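Local coordinates for Lpg2148(MvcA) (Legionella pneumophila subsp. pneumophila str. Philadelphia 1, PDB 6K11), which probably acts as a deamidase-related Legionella effector that removes ubiquitin from the host conjugating enzyme UBE2N and so regulates its activity, at residues 73-78 with 233-238; 120-125 with 329-334; 79-84 with 341-346; 11-16 with 263-268. One frame throughout, in Å; residues are numbered along the deposited sequence.

In the fold
Helix 71-83 runs through two contacts: its N-terminal half packs on strand 228-238 in contact 1, and its C-terminal end meets helix 336-351 in contact 3. Contact 2 pairs strands 120-129 and 325-333 in the same antiparallel sheet; its R123 reaches N76 of contact 1, and F124 pairs with F234. Contacts 1 and 2 are largely buried, although E333 of contact 2 is exposed; the first is held by hydroxyls and a water, the second by backbone bonds and apolar side chains. Contact 3 is partly buried and turns on one hydrogen bond from an asparagine amide to a backbone carbonyl. In contact 4, also buried, charge and an aromatic face combine, and its K11 bonds to Q344 of contact 3.

Contact 1. Residues 73-78 with 233-238; sequences QASNDV and SFTIYI
F234 passes close to S75 with its backbone, F234 CA lying 3.5 Å from S75 OG, but turns its ring away from helix 73-78; there the ring stacks on F124 and meets F305 at about 45°, and Y281 of helix 278-288 also touches it. The helix rests on the other side of the strand, where S233 and T235 present their hydroxyls. S75 OG and S233 OG lie 2.8 Å apart in a hydrogen bond whose proton is not assigned, since S75 OG also makes a weak bond to C71 O one turn back. A water extends this polar link, 2.9 Å from both S75 OG and T235 OG1. This is a helix laid on the face of an antiparallel sheet, the axes of 73-78 and 233-238 approaching to 7.4 Å at 32° to each other, consistent with the papain-like fold of Cif-type deamidases. T235 holds OG1 between its backbone N and carbonyl carbon (chi1 53°), which directs the hydroxyl to the water and to V78, while its methyl CG2 lies 3.8 Å from S75 OG. V78 and T235 run past one another head to tail, V78 CG1 3.7 Å from T235 OG1, and both touch Y252.

Contact 2. Residues 120-125 with 329-334; sequences LLIRFE and FKITEI
I331 and F329 fit between the side chains of L120, I122 and F124 on one face of an antiparallel strand pair. The tip of I331, CD1, rests between the two neighbours, 3.8 Å from I122 CG1 and 4.2 Å from L120 CD2; the I122 and I331 side chains run alongside each other in a common direction. F329 CB fills the next hollow, 4.1 Å from I122 CG2 and 3.8 Å from F124 CD2. With CG of F329 set between its backbone N and carbonyl carbon (chi1 71°), the ring itself leads off beyond the pair. On the other face, I334 CG1 packs 3.8 Å from L121 CB, and the aliphatic stems of R123 and K330 touch before their charged ends part: R123 bonds to N76, K330 NZ to F91 O and T94 O. Four backbone bonds fix this fit, among them L121 N to T332 O, 2.9 Å and almost straight at 177°, and R123 N to K330 O, 2.9 Å. Strand 228-238 pairs with the far edge of strand 120-129 and 97-98 with that of 325-333; helix 104-111 packs against the phenylalanine face, and helix 71-83 against the face of L121 and R123.

Contact 3. Residues 79-84 with 341-346; sequences CELLLG and KNLQET
The C-terminal turn of helix 71-83 is met by N342 from the side of helix 336-351, in a helix-helix packing where the axes of 79-83 and 341-346 approach to 8.7 Å at 118°. N342 ND2 donates to L81 O over 2.9 Å. The oxygen lies in the plane of the asparagine amide, but the donor comes in from above the carbonyl plane of L81, 42° out of it, so the N-H is well aimed while the acceptor is approached over its face. N342 CG stands anti to its own carbonyl carbon (chi1 -71°), which carries the amide across to the end of the neighbouring helix, and N342 CB follows at 3.3 Å from L81 O. Just beyond, G84, at the N-cap position of helix 85-93, leaves helical geometry with positive phi. Next to this bond, the L81 side chain reaches helix 336-351 by both methyls: CD2 lies 3.6 Å from T346 OG1, the two side chains crossing at about a right angle, and CD1 lies 4.3 Å from L343 CD2. L12 of helix 4-19 also touches L81. T346 OG1 is turned back to N342 O at 3.0 Å, which accepts T346 N from the opposite face of its plane. The threonine hydroxyl thus spends its proton inside its own helix and offers L81 mere packing, leaving the amide of N342 as the sole hydrogen-bond donor between the two segments.

Contact 4. Residues 11-16 with 263-268; sequences KLKSMS and DWFVSD
K13 NZ is gripped by three carboxylates: D268 OD1 at 2.8 Å, in a salt bridge that uses the anti lone pair of that oxygen, and D270 and E271 of the following helix. The lysine reaches them fully extended, with CG anti to the backbone N (chi1 170°), and on the way its stem passes over one face of the F265 ring. K13 CA lies 3.8 Å from the ring centroid, almost on the normal, a CH-pi contact, and CG comes within 3.5 Å of F265 CD1. At the ring edge, in its plane, S16 OG stands 3.5 Å from F265 CD2, while L12 CD2 approaches F265 CZ to 4.2 Å. Y252 of the sheet meets the same ring at about 60°. Three acidic groups around one buried ammonium probably favour its charged state. D268, with positive phi, forms the Schellman motif that follows the last turn of helix 261-266 and directly precedes helix 269-274, so K13 ties helix 4-19 to a helix-to-helix junction.

Contact 1. Residues 73-78 with 233-238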
loop_
_atom_site.group_PDB
_atom_site.type_symbol
_atom_site.label_atom_id
_atom_site.label_comp_id
_atom_site.label_asym_id
_atom_site.label_seq_id
_atom_site.Cartn_x
_atom_site.Cartn_y
_atom_site.Cartn_z
ATOM N N GLN A 73 0.819 -6.651 0.603
ATOM C CA GLN A 73 1.246 -8.028 0.841
ATOM C C GLN A 73 0.184 -8.835 1.569
ATOM O O GLN A 73 -0.076 -9.987 1.216
ATOM C CB GLN A 73 2.538 -8.052 1.656
ATOM C CG GLN A 73 3.745 -7.514 0.932
ATOM C CD GLN A 73 4.995 -7.552 1.790
ATOM O OE1 GLN A 73 5.009 -7.061 2.919
ATOM N NE2 GLN A 73 6.056 -8.148 1.257
ATOM N N ALA A 74 -0.419 -8.266 2.614
ATOM C CA ALA A 74 -1.458 -8.987 3.337
ATOM C C ALA A 74 -2.655 -9.273 2.436
ATOM O O ALA A 74 -3.213 -10.379 2.459
ATOM C CB ALA A 74 -1.887 -8.185 4.575
ATOM N N SER A 75 -3.092 -8.271 1.667
ATOM C CA SER A 75 -4.191 -8.488 0.727
ATOM C C SER A 75 -3.830 -9.550 -0.307
ATOM O O SER A 75 -4.681 -10.362 -0.696
ATOM C CB SER A 75 -4.547 -7.178 0.027
ATOM O OG SER A 75 -5.130 -6.263 0.939
ATOM N N ASN A 76 -2.578 -9.539 -0.785
ATOM C CA ASN A 76 -2.141 -10.545 -1.755
ATOM C C ASN A 76 -2.213 -11.945 -1.157
ATOM O O ASN A 76 -2.615 -12.898 -1.840
ATOM C CB ASN A 76 -0.716 -10.255 -2.243
ATOM C CG ASN A 76 -0.630 -9.059 -3.194
ATOM O OD1 ASN A 76 -1.632 -8.538 -3.667
ATOM N ND2 ASN A 76 0.588 -8.653 -3.504
ATOM N N ASP A 77 -1.841 -12.083 0.125
ATOM C CA ASP A 77 -1.911 -13.368 0.817
ATOM C C ASP A 77 -3.351 -13.830 0.995
ATOM O O ASP A 77 -3.658 -15.011 0.804
ATOM C CB ASP A 77 -1.252 -13.277 2.195
ATOM C CG ASP A 77 0.260 -13.247 2.133
ATOM O OD1 ASP A 77 0.822 -13.416 1.035
ATOM O OD2 ASP A 77 0.884 -13.033 3.207
ATOM N N VAL A 78 -4.231 -12.931 1.454
ATOM C CA VAL A 78 -5.640 -13.285 1.607
ATOM C C VAL A 78 -6.216 -13.755 0.272
ATOM O O VAL A 78 -6.895 -14.785 0.199
ATOM C CB VAL A 78 -6.429 -12.097 2.190
ATOM C CG1 VAL A 78 -7.925 -12.375 2.134
ATOM C CG2 VAL A 78 -6.013 -11.858 3.651
ATOM N N SER A 233 -4.406 -0.647 1.393
ATOM C CA SER A 233 -5.031 -1.788 0.742
ATOM C C SER A 233 -5.633 -2.652 1.837
ATOM O O SER A 233 -5.055 -2.754 2.920
ATOM C CB SER A 233 -3.993 -2.582 -0.061
ATOM O OG SER A 233 -4.439 -3.904 -0.318
ATOM N N PHE A 234 -6.801 -3.230 1.580
ATOM C CA PHE A 234 -7.385 -4.172 2.530
ATOM C C PHE A 234 -8.430 -4.997 1.807
ATOM O O PHE A 234 -8.794 -4.716 0.661
ATOM C CB PHE A 234 -7.993 -3.472 3.769
ATOM C CG PHE A 234 -9.158 -2.537 3.479
ATOM C CD1 PHE A 234 -8.937 -1.230 3.042
ATOM C CD2 PHE A 234 -10.474 -2.949 3.711
ATOM C CE1 PHE A 234 -9.996 -0.365 2.805
ATOM C CE2 PHE A 234 -11.539 -2.082 3.491
ATOM C CZ PHE A 234 -11.296 -0.783 3.026
ATOM N N THR A 235 -8.904 -6.031 2.490
ATOM C CA THR A 235 -9.933 -6.887 1.942
ATOM C C THR A 235 -11.065 -7.000 2.952
ATOM O O THR A 235 -10.901 -6.742 4.149
ATOM C CB THR A 235 -9.381 -8.283 1.579
ATOM O OG1 THR A 235 -8.697 -8.844 2.717
ATOM C CG2 THR A 235 -8.408 -8.187 0.416
ATOM N N ILE A 236 -12.228 -7.378 2.442
ATOM C CA ILE A 236 -13.383 -7.681 3.266
ATOM C C ILE A 236 -13.944 -8.996 2.755
ATOM O O ILE A 236 -14.078 -9.188 1.540
ATOM C CB ILE A 236 -14.446 -6.568 3.218
ATOM C CG1 ILE A 236 -13.999 -5.362 4.067
ATOM C CG2 ILE A 236 -15.796 -7.096 3.734
ATOM C CD1 ILE A 236 -14.991 -4.224 4.059
ATOM N N TYR A 237 -14.262 -9.899 3.677
ATOM C CA TYR A 237 -14.803 -11.209 3.334
ATOM C C TYR A 237 -16.207 -11.308 3.912
ATOM O O TYR A 237 -16.421 -11.023 5.094
ATOM C CB TYR A 237 -13.900 -12.324 3.870
ATOM C CG TYR A 237 -14.412 -13.732 3.638
ATOM C CD1 TYR A 237 -14.712 -14.196 2.354
ATOM C CD2 TYR A 237 -14.582 -14.602 4.711
ATOM C CE1 TYR A 237 -15.174 -15.502 2.146
ATOM C CE2 TYR A 237 -15.042 -15.903 4.515
ATOM C CZ TYR A 237 -15.343 -16.340 3.230
ATOM O OH TYR A 237 -15.807 -17.631 3.045
ATOM N N ILE A 238 -17.164 -11.683 3.076
ATOM C CA ILE A 238 -18.556 -11.817 3.482
ATOM C C ILE A 238 -18.983 -13.262 3.245
ATOM O O ILE A 238 -19.356 -13.638 2.131
ATOM C CB ILE A 238 -19.467 -10.834 2.725
ATOM C CG1 ILE A 238 -18.951 -9.403 2.884
ATOM C CG2 ILE A 238 -20.904 -10.938 3.260
ATOM C CD1 ILE A 238 -19.404 -8.457 1.783
HETATM O O HOH W 1 -6.100 -7.640 3.327
#

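Contact 2. Residues 120-125 with 329-334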
loop_
_atom_site.group_PDB
_atom_site.type_symbol
_atom_site.label_atom_id
_atom_site.label_comp_id
_atom_site.label_asym_id
_atom_site.label_seq_id
_atom_site.Cartn_x
_atom_site.Cartn_y
_atom_site.Cartn_z
ATOM N N LEU A 120 -18.348 -13.905 -0.663
ATOM C CA LEU A 120 -17.819 -12.780 -1.424
ATOM C C LEU A 120 -16.515 -12.286 -0.817
ATOM O O LEU A 120 -16.392 -12.170 0.408
ATOM C CB LEU A 120 -18.823 -11.621 -1.457
ATOM C CG LEU A 120 -20.153 -11.900 -2.163
ATOM C CD1 LEU A 120 -21.159 -10.791 -1.881
ATOM C CD2 LEU A 120 -19.912 -12.057 -3.651
ATOM N N LEU A 121 -15.558 -11.975 -1.683
ATOM C CA LEU A 121 -14.307 -11.330 -1.298
ATOM C C LEU A 121 -14.230 -9.998 -2.029
ATOM O O LEU A 121 -14.346 -9.952 -3.260
ATOM C CB LEU A 121 -13.094 -12.200 -1.639
ATOM C CG LEU A 121 -11.715 -11.549 -1.434
ATOM C CD1 LEU A 121 -11.455 -11.291 0.044
ATOM C CD2 LEU A 121 -10.600 -12.409 -2.007
ATOM N N ILE A 122 -14.051 -8.924 -1.275
ATOM C CA ILE A 122 -13.888 -7.585 -1.828
ATOM C C ILE A 122 -12.482 -7.113 -1.497
ATOM O O ILE A 122 -12.035 -7.228 -0.349
ATOM C CB ILE A 122 -14.932 -6.607 -1.267
ATOM C CG1 ILE A 122 -16.328 -7.236 -1.264
ATOM C CG2 ILE A 122 -14.890 -5.291 -2.047
ATOM C CD1 ILE A 122 -17.314 -6.450 -0.421
ATOM N N ARG A 123 -11.781 -6.602 -2.494
ATOM C CA ARG A 123 -10.475 -5.997 -2.282
ATOM C C ARG A 123 -10.607 -4.501 -2.512
ATOM O O ARG A 123 -11.189 -4.078 -3.518
ATOM C CB ARG A 123 -9.413 -6.596 -3.213
ATOM C CG ARG A 123 -8.035 -5.985 -2.996
ATOM C CD ARG A 123 -6.901 -6.742 -3.687
ATOM N NE ARG A 123 -5.602 -6.099 -3.430
ATOM C CZ ARG A 123 -4.430 -6.734 -3.443
ATOM N NH1 ARG A 123 -4.376 -8.042 -3.667
ATOM N NH2 ARG A 123 -3.312 -6.072 -3.190
ATOM N N PHE A 124 -10.087 -3.705 -1.576
ATOM C CA PHE A 124 -10.169 -2.252 -1.640
ATOM C C PHE A 124 -8.785 -1.649 -1.802
ATOM O O PHE A 124 -7.801 -2.166 -1.268
ATOM C CB PHE A 124 -10.777 -1.639 -0.380
ATOM C CG PHE A 124 -12.214 -1.971 -0.168
ATOM C CD1 PHE A 124 -12.576 -3.129 0.501
ATOM C CD2 PHE A 124 -13.207 -1.111 -0.615
ATOM C CE1 PHE A 124 -13.916 -3.437 0.710
ATOM C CE2 PHE A 124 -14.542 -1.408 -0.407
ATOM C CZ PHE A 124 -14.894 -2.576 0.261
ATOM N N GLU A 125 -8.737 -0.512 -2.495
ATOM C CA GLU A 125 -7.528 0.296 -2.598
ATOM C C GLU A 125 -7.891 1.746 -2.301
ATOM O O GLU A 125 -8.868 2.269 -2.844
ATOM C CB GLU A 125 -6.896 0.162 -3.987
ATOM C CG GLU A 125 -5.565 0.890 -4.136
ATOM C CD GLU A 125 -4.390 0.114 -3.551
ATOM O OE1 GLU A 125 -4.513 -1.126 -3.356
ATOM O OE2 GLU A 125 -3.334 0.753 -3.291
ATOM N N PHE A 329 -12.674 -0.477 -5.550
ATOM C CA PHE A 329 -12.917 -1.832 -5.085
ATOM C C PHE A 329 -13.097 -2.761 -6.276
ATOM O O PHE A 329 -13.419 -2.338 -7.390
ATOM C CB PHE A 329 -14.161 -1.907 -4.192
ATOM C CG PHE A 329 -15.440 -1.711 -4.951
ATOM C CD1 PHE A 329 -16.116 -2.796 -5.500
ATOM C CD2 PHE A 329 -15.951 -0.438 -5.151
ATOM C CE1 PHE A 329 -17.285 -2.620 -6.221
ATOM C CE2 PHE A 329 -17.125 -0.250 -5.869
ATOM C CZ PHE A 329 -17.791 -1.346 -6.411
ATOM N N LYS A 330 -12.898 -4.043 -6.007
ATOM C CA LYS A 330 -13.207 -5.103 -6.947
ATOM C C LYS A 330 -13.672 -6.298 -6.130
ATOM O O LYS A 330 -13.267 -6.472 -4.974
ATOM C CB LYS A 330 -12.000 -5.445 -7.818
ATOM C CG LYS A 330 -10.806 -5.952 -7.043
ATOM C CD LYS A 330 -9.794 -6.551 -8.007
ATOM C CE LYS A 330 -8.440 -5.931 -7.891
ATOM N NZ LYS A 330 -7.649 -6.058 -9.152
ATOM N N ILE A 331 -14.546 -7.110 -6.719
ATOM C CA ILE A 331 -15.253 -8.121 -5.950
ATOM C C ILE A 331 -15.308 -9.423 -6.738
ATOM O O ILE A 331 -15.369 -9.427 -7.969
ATOM C CB ILE A 331 -16.666 -7.608 -5.565
ATOM C CG1 ILE A 331 -17.396 -8.626 -4.692
ATOM C CG2 ILE A 331 -17.465 -7.231 -6.815
ATOM C CD1 ILE A 331 -18.679 -8.105 -4.071
ATOM N N THR A 332 -15.271 -10.539 -6.011
ATOM C CA THR A 332 -15.367 -11.851 -6.628
ATOM C C THR A 332 -16.031 -12.812 -5.656
ATOM O O THR A 332 -16.070 -12.583 -4.440
ATOM C CB THR A 332 -13.989 -12.384 -7.049
ATOM O OG1 THR A 332 -14.141 -13.693 -7.606
ATOM C CG2 THR A 332 -13.051 -12.467 -5.832
ATOM N N GLU A 333 -16.577 -13.885 -6.204
ATOM C CA GLU A 333 -17.057 -14.943 -5.334
ATOM C C GLU A 333 -15.906 -15.868 -4.966
ATOM O O GLU A 333 -14.884 -15.933 -5.654
ATOM C CB GLU A 333 -18.199 -15.719 -5.981
ATOM C CG GLU A 333 -19.228 -14.792 -6.592
ATOM C CD GLU A 333 -20.134 -15.471 -7.585
ATOM O OE1 GLU A 333 -20.197 -15.010 -8.753
ATOM O OE2 GLU A 333 -20.809 -16.436 -7.178
ATOM N N ILE A 334 -16.086 -16.569 -3.852
ATOM C CA ILE A 334 -15.094 -17.468 -3.274
ATOM C C ILE A 334 -15.691 -18.867 -3.261
ATOM O O ILE A 334 -16.875 -19.037 -2.952
ATOM C CB ILE A 334 -14.718 -17.015 -1.839
ATOM C CG1 ILE A 334 -13.613 -15.942 -1.830
ATOM C CG2 ILE A 334 -14.386 -18.187 -0.917
ATOM C CD1 ILE A 334 -12.860 -15.790 -3.090
#

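Contact 3. Residues 79-84 with 341-346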
loop_
_atom_site.group_PDB
_atom_site.type_symbol
_atom_site.label_atom_id
_atom_site.label_comp_id
_atom_site.label_asym_id
_atom_site.label_seq_id
_atom_site.Cartn_x
_atom_site.Cartn_y
_atom_site.Cartn_z
ATOM N N CYS A 79 -5.908 -13.035 -0.808
ATOM C CA CYS A 79 -6.465 -13.382 -2.112
ATOM C C CYS A 79 -5.927 -14.717 -2.613
ATOM O O CYS A 79 -6.677 -15.518 -3.190
ATOM C CB CYS A 79 -6.161 -12.277 -3.123
ATOM S SG CYS A 79 -7.137 -10.753 -2.884
ATOM N N GLU A 80 -4.633 -14.968 -2.422
ATOM C CA GLU A 80 -4.063 -16.239 -2.853
ATOM C C GLU A 80 -4.642 -17.404 -2.057
ATOM O O GLU A 80 -4.926 -18.473 -2.617
ATOM C CB GLU A 80 -2.546 -16.192 -2.718
ATOM C CG GLU A 80 -1.823 -17.379 -3.299
ATOM C CD GLU A 80 -0.726 -16.962 -4.260
ATOM O OE1 GLU A 80 0.346 -17.605 -4.252
ATOM O OE2 GLU A 80 -0.938 -15.986 -5.021
ATOM N N LEU A 81 -4.827 -17.223 -0.746
ATOM C CA LEU A 81 -5.379 -18.310 0.050
ATOM C C LEU A 81 -6.827 -18.588 -0.324
ATOM O O LEU A 81 -7.233 -19.754 -0.449
ATOM C CB LEU A 81 -5.259 -17.987 1.537
ATOM C CG LEU A 81 -3.835 -18.144 2.077
ATOM C CD1 LEU A 81 -3.728 -17.500 3.459
ATOM C CD2 LEU A 81 -3.469 -19.636 2.126
ATOM N N LEU A 82 -7.618 -17.539 -0.538
ATOM C CA LEU A 82 -9.044 -17.751 -0.761
ATOM C C LEU A 82 -9.348 -18.133 -2.204
ATOM O O LEU A 82 -10.329 -18.839 -2.453
ATOM C CB LEU A 82 -9.835 -16.496 -0.368
ATOM C CG LEU A 82 -10.392 -16.453 1.060
ATOM C CD1 LEU A 82 -9.333 -16.895 2.095
ATOM C CD2 LEU A 82 -10.940 -15.047 1.393
ATOM N N LEU A 83 -8.528 -17.687 -3.160
ATOM C CA LEU A 83 -8.799 -17.930 -4.571
ATOM C C LEU A 83 -7.940 -19.022 -5.187
ATOM O O LEU A 83 -8.347 -19.600 -6.203
ATOM C CB LEU A 83 -8.589 -16.651 -5.385
ATOM C CG LEU A 83 -9.654 -15.580 -5.152
ATOM C CD1 LEU A 83 -9.145 -14.228 -5.618
ATOM C CD2 LEU A 83 -10.916 -15.984 -5.904
ATOM N N GLY A 84 -6.769 -19.300 -4.627
ATOM C CA GLY A 84 -5.767 -20.084 -5.324
ATOM C C GLY A 84 -4.972 -19.238 -6.306
ATOM O O GLY A 84 -5.394 -18.172 -6.738
ATOM N N LYS A 341 -9.090 -25.938 1.518
ATOM C CA LYS A 341 -8.003 -26.812 1.085
ATOM C C LYS A 341 -6.671 -26.074 1.028
ATOM O O LYS A 341 -5.634 -26.623 1.418
ATOM C CB LYS A 341 -8.316 -27.405 -0.284
ATOM C CG LYS A 341 -7.262 -28.393 -0.718
ATOM C CD LYS A 341 -7.857 -29.558 -1.481
ATOM C CE LYS A 341 -6.755 -30.480 -1.978
ATOM N NZ LYS A 341 -6.756 -30.556 -3.460
ATOM N N ASN A 342 -6.676 -24.845 0.516
ATOM C CA ASN A 342 -5.464 -24.023 0.547
ATOM C C ASN A 342 -4.982 -23.787 1.975
ATOM O O ASN A 342 -3.778 -23.844 2.254
ATOM C CB ASN A 342 -5.730 -22.686 -0.151
ATOM C CG ASN A 342 -5.875 -22.844 -1.652
ATOM O OD1 ASN A 342 -5.429 -23.841 -2.217
ATOM N ND2 ASN A 342 -6.495 -21.865 -2.306
ATOM N N LEU A 343 -5.904 -23.487 2.882
ATOM C CA LEU A 343 -5.539 -23.274 4.279
ATOM C C LEU A 343 -5.012 -24.561 4.912
ATOM O O LEU A 343 -4.050 -24.531 5.691
ATOM C CB LEU A 343 -6.747 -22.732 5.047
ATOM C CG LEU A 343 -7.093 -21.269 4.733
ATOM C CD1 LEU A 343 -8.573 -20.999 5.030
ATOM C CD2 LEU A 343 -6.182 -20.290 5.535
ATOM N N GLN A 344 -5.622 -25.705 4.589
ATOM C CA GLN A 344 -5.125 -26.961 5.143
ATOM C C GLN A 344 -3.744 -27.310 4.594
ATOM O O GLN A 344 -2.909 -27.862 5.321
ATOM C CB GLN A 344 -6.108 -28.107 4.869
ATOM C CG GLN A 344 -5.717 -29.412 5.565
ATOM C CD GLN A 344 -5.216 -29.212 7.018
ATOM O OE1 GLN A 344 -5.854 -28.519 7.836
ATOM N NE2 GLN A 344 -4.069 -29.816 7.334
ATOM N N GLU A 345 -3.480 -27.006 3.321
ATOM C CA GLU A 345 -2.141 -27.246 2.784
ATOM C C GLU A 345 -1.111 -26.323 3.426
ATOM O O GLU A 345 0.030 -26.730 3.654
ATOM C CB GLU A 345 -2.125 -27.073 1.271
ATOM C CG GLU A 345 -2.744 -28.264 0.537
ATOM C CD GLU A 345 -3.091 -27.958 -0.904
ATOM O OE1 GLU A 345 -2.902 -26.800 -1.350
ATOM O OE2 GLU A 345 -3.572 -28.886 -1.589
ATOM N N THR A 346 -1.498 -25.092 3.753
ATOM C CA THR A 346 -0.592 -24.229 4.507
ATOM C C THR A 346 -0.346 -24.788 5.903
ATOM O O THR A 346 0.788 -24.777 6.391
ATOM C CB THR A 346 -1.181 -22.828 4.554
ATOM O OG1 THR A 346 -1.349 -22.377 3.208
ATOM C CG2 THR A 346 -0.258 -21.872 5.308
#

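Contact 4. Residues 11-16 with 263-268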
loop_
_atom_site.group_PDB
_atom_site.type_symbol
_atom_site.label_atom_id
_atom_site.label_comp_id
_atom_site.label_asym_id
_atom_site.label_seq_id
_atom_site.Cartn_x
_atom_site.Cartn_y
_atom_site.Cartn_z
ATOM N N LYS A 11 -10.784 -20.218 10.240
ATOM C CA LYS A 11 -9.496 -20.887 10.104
ATOM C C LYS A 11 -8.408 -19.913 9.683
ATOM O O LYS A 11 -7.289 -19.973 10.201
ATOM C CB LYS A 11 -9.619 -22.036 9.098
ATOM C CG LYS A 11 -8.322 -22.618 8.575
ATOM C CD LYS A 11 -8.559 -24.050 8.057
ATOM C CE LYS A 11 -7.243 -24.824 7.896
ATOM N NZ LYS A 11 -7.286 -26.214 8.386
ATOM N N LEU A 12 -8.715 -19.018 8.738
ATOM C CA LEU A 12 -7.744 -18.009 8.347
ATOM C C LEU A 12 -7.349 -17.154 9.549
ATOM O O LEU A 12 -6.152 -16.897 9.789
ATOM C CB LEU A 12 -8.312 -17.148 7.208
ATOM C CG LEU A 12 -7.504 -15.872 6.915
ATOM C CD1 LEU A 12 -6.166 -16.224 6.279
ATOM C CD2 LEU A 12 -8.270 -14.862 6.055
ATOM N N LYS A 13 -8.340 -16.738 10.343
ATOM C CA LYS A 13 -8.044 -15.913 11.508
ATOM C C LYS A 13 -7.239 -16.692 12.545
ATOM O O LYS A 13 -6.226 -16.200 13.062
ATOM C CB LYS A 13 -9.340 -15.368 12.120
ATOM C CG LYS A 13 -9.132 -14.704 13.477
ATOM C CD LYS A 13 -10.321 -13.854 13.876
ATOM C CE LYS A 13 -10.055 -13.133 15.191
ATOM N NZ LYS A 13 -11.138 -12.178 15.523
ATOM N N SER A 14 -7.665 -17.925 12.856
ATOM C CA SER A 14 -6.964 -18.699 13.876
ATOM C C SER A 14 -5.517 -18.979 13.465
ATOM O O SER A 14 -4.590 -18.854 14.279
ATOM C CB SER A 14 -7.730 -20.000 14.153
ATOM O OG SER A 14 -7.054 -20.765 15.134
ATOM N N MET A 15 -5.304 -19.320 12.197
ATOM C CA MET A 15 -3.967 -19.658 11.707
ATOM C C MET A 15 -3.054 -18.436 11.660
ATOM O O MET A 15 -1.867 -18.522 12.003
ATOM C CB MET A 15 -4.061 -20.286 10.306
ATOM C CG MET A 15 -4.576 -21.761 10.257
ATOM S SD MET A 15 -4.593 -22.436 8.564
ATOM C CE MET A 15 -2.854 -22.321 8.159
ATOM N N SER A 16 -3.571 -17.303 11.194
ATOM C CA SER A 16 -2.763 -16.081 11.188
ATOM C C SER A 16 -2.396 -15.635 12.609
ATOM O O SER A 16 -1.254 -15.227 12.864
ATOM C CB SER A 16 -3.504 -14.977 10.433
ATOM O OG SER A 16 -2.759 -13.756 10.510
ATOM N N ASP A 263 -1.166 -9.385 13.996
ATOM C CA ASP A 263 -1.535 -8.417 15.030
ATOM C C ASP A 263 -3.001 -8.035 14.909
ATOM O O ASP A 263 -3.725 -7.952 15.909
ATOM C CB ASP A 263 -0.692 -7.124 14.925
ATOM C CG ASP A 263 0.793 -7.312 15.239
ATOM O OD1 ASP A 263 1.170 -8.186 16.045
ATOM O OD2 ASP A 263 1.604 -6.535 14.667
ATOM N N TRP A 264 -3.439 -7.760 13.680
ATOM C CA TRP A 264 -4.820 -7.368 13.423
ATOM C C TRP A 264 -5.791 -8.411 13.957
ATOM O O TRP A 264 -6.714 -8.091 14.720
ATOM C CB TRP A 264 -5.000 -7.166 11.916
ATOM C CG TRP A 264 -6.366 -6.741 11.468
ATOM C CD1 TRP A 264 -7.366 -7.542 10.958
ATOM C CD2 TRP A 264 -6.874 -5.406 11.449
ATOM N NE1 TRP A 264 -8.457 -6.778 10.619
ATOM C CE2 TRP A 264 -8.186 -5.463 10.920
ATOM C CE3 TRP A 264 -6.346 -4.160 11.836
ATOM C CZ2 TRP A 264 -8.978 -4.319 10.756
ATOM C CZ3 TRP A 264 -7.124 -3.020 11.665
ATOM C CH2 TRP A 264 -8.434 -3.109 11.125
ATOM N N PHE A 265 -5.572 -9.679 13.597
ATOM C CA PHE A 265 -6.448 -10.748 14.065
ATOM C C PHE A 265 -6.320 -10.977 15.571
ATOM O O PHE A 265 -7.319 -11.250 16.246
ATOM C CB PHE A 265 -6.131 -12.039 13.301
ATOM C CG PHE A 265 -6.754 -12.123 11.921
ATOM C CD1 PHE A 265 -8.105 -11.882 11.727
ATOM C CD2 PHE A 265 -5.988 -12.480 10.833
ATOM C CE1 PHE A 265 -8.666 -11.986 10.458
ATOM C CE2 PHE A 265 -6.540 -12.609 9.570
ATOM C CZ PHE A 265 -7.884 -12.368 9.380
ATOM N N VAL A 266 -5.101 -10.901 16.121
ATOM C CA VAL A 266 -4.954 -11.067 17.572
ATOM C C VAL A 266 -5.753 -9.994 18.321
ATOM O O VAL A 266 -6.321 -10.256 19.394
ATOM C CB VAL A 266 -3.455 -11.046 17.970
ATOM C CG1 VAL A 266 -3.283 -10.977 19.477
ATOM C CG2 VAL A 266 -2.717 -12.291 17.417
ATOM N N SER A 267 -5.837 -8.782 17.764
ATOM C CA SER A 267 -6.566 -7.699 18.419
ATOM C C SER A 267 -8.075 -7.776 18.215
ATOM O O SER A 267 -8.792 -6.991 18.839
ATOM C CB SER A 267 -6.079 -6.335 17.907
ATOM O OG SER A 267 -6.599 -6.075 16.605
ATOM N N ASP A 268 -8.565 -8.668 17.343
ATOM C CA ASP A 268 -10.004 -8.810 17.073
ATOM C C ASP A 268 -10.614 -7.511 16.541
ATOM O O ASP A 268 -11.818 -7.261 16.699
ATOM C CB ASP A 268 -10.794 -9.272 18.314
ATOM C CG ASP A 268 -10.310 -10.600 18.877
ATOM O OD1 ASP A 268 -10.234 -11.583 18.114
ATOM O OD2 ASP A 268 -10.011 -10.655 20.093
#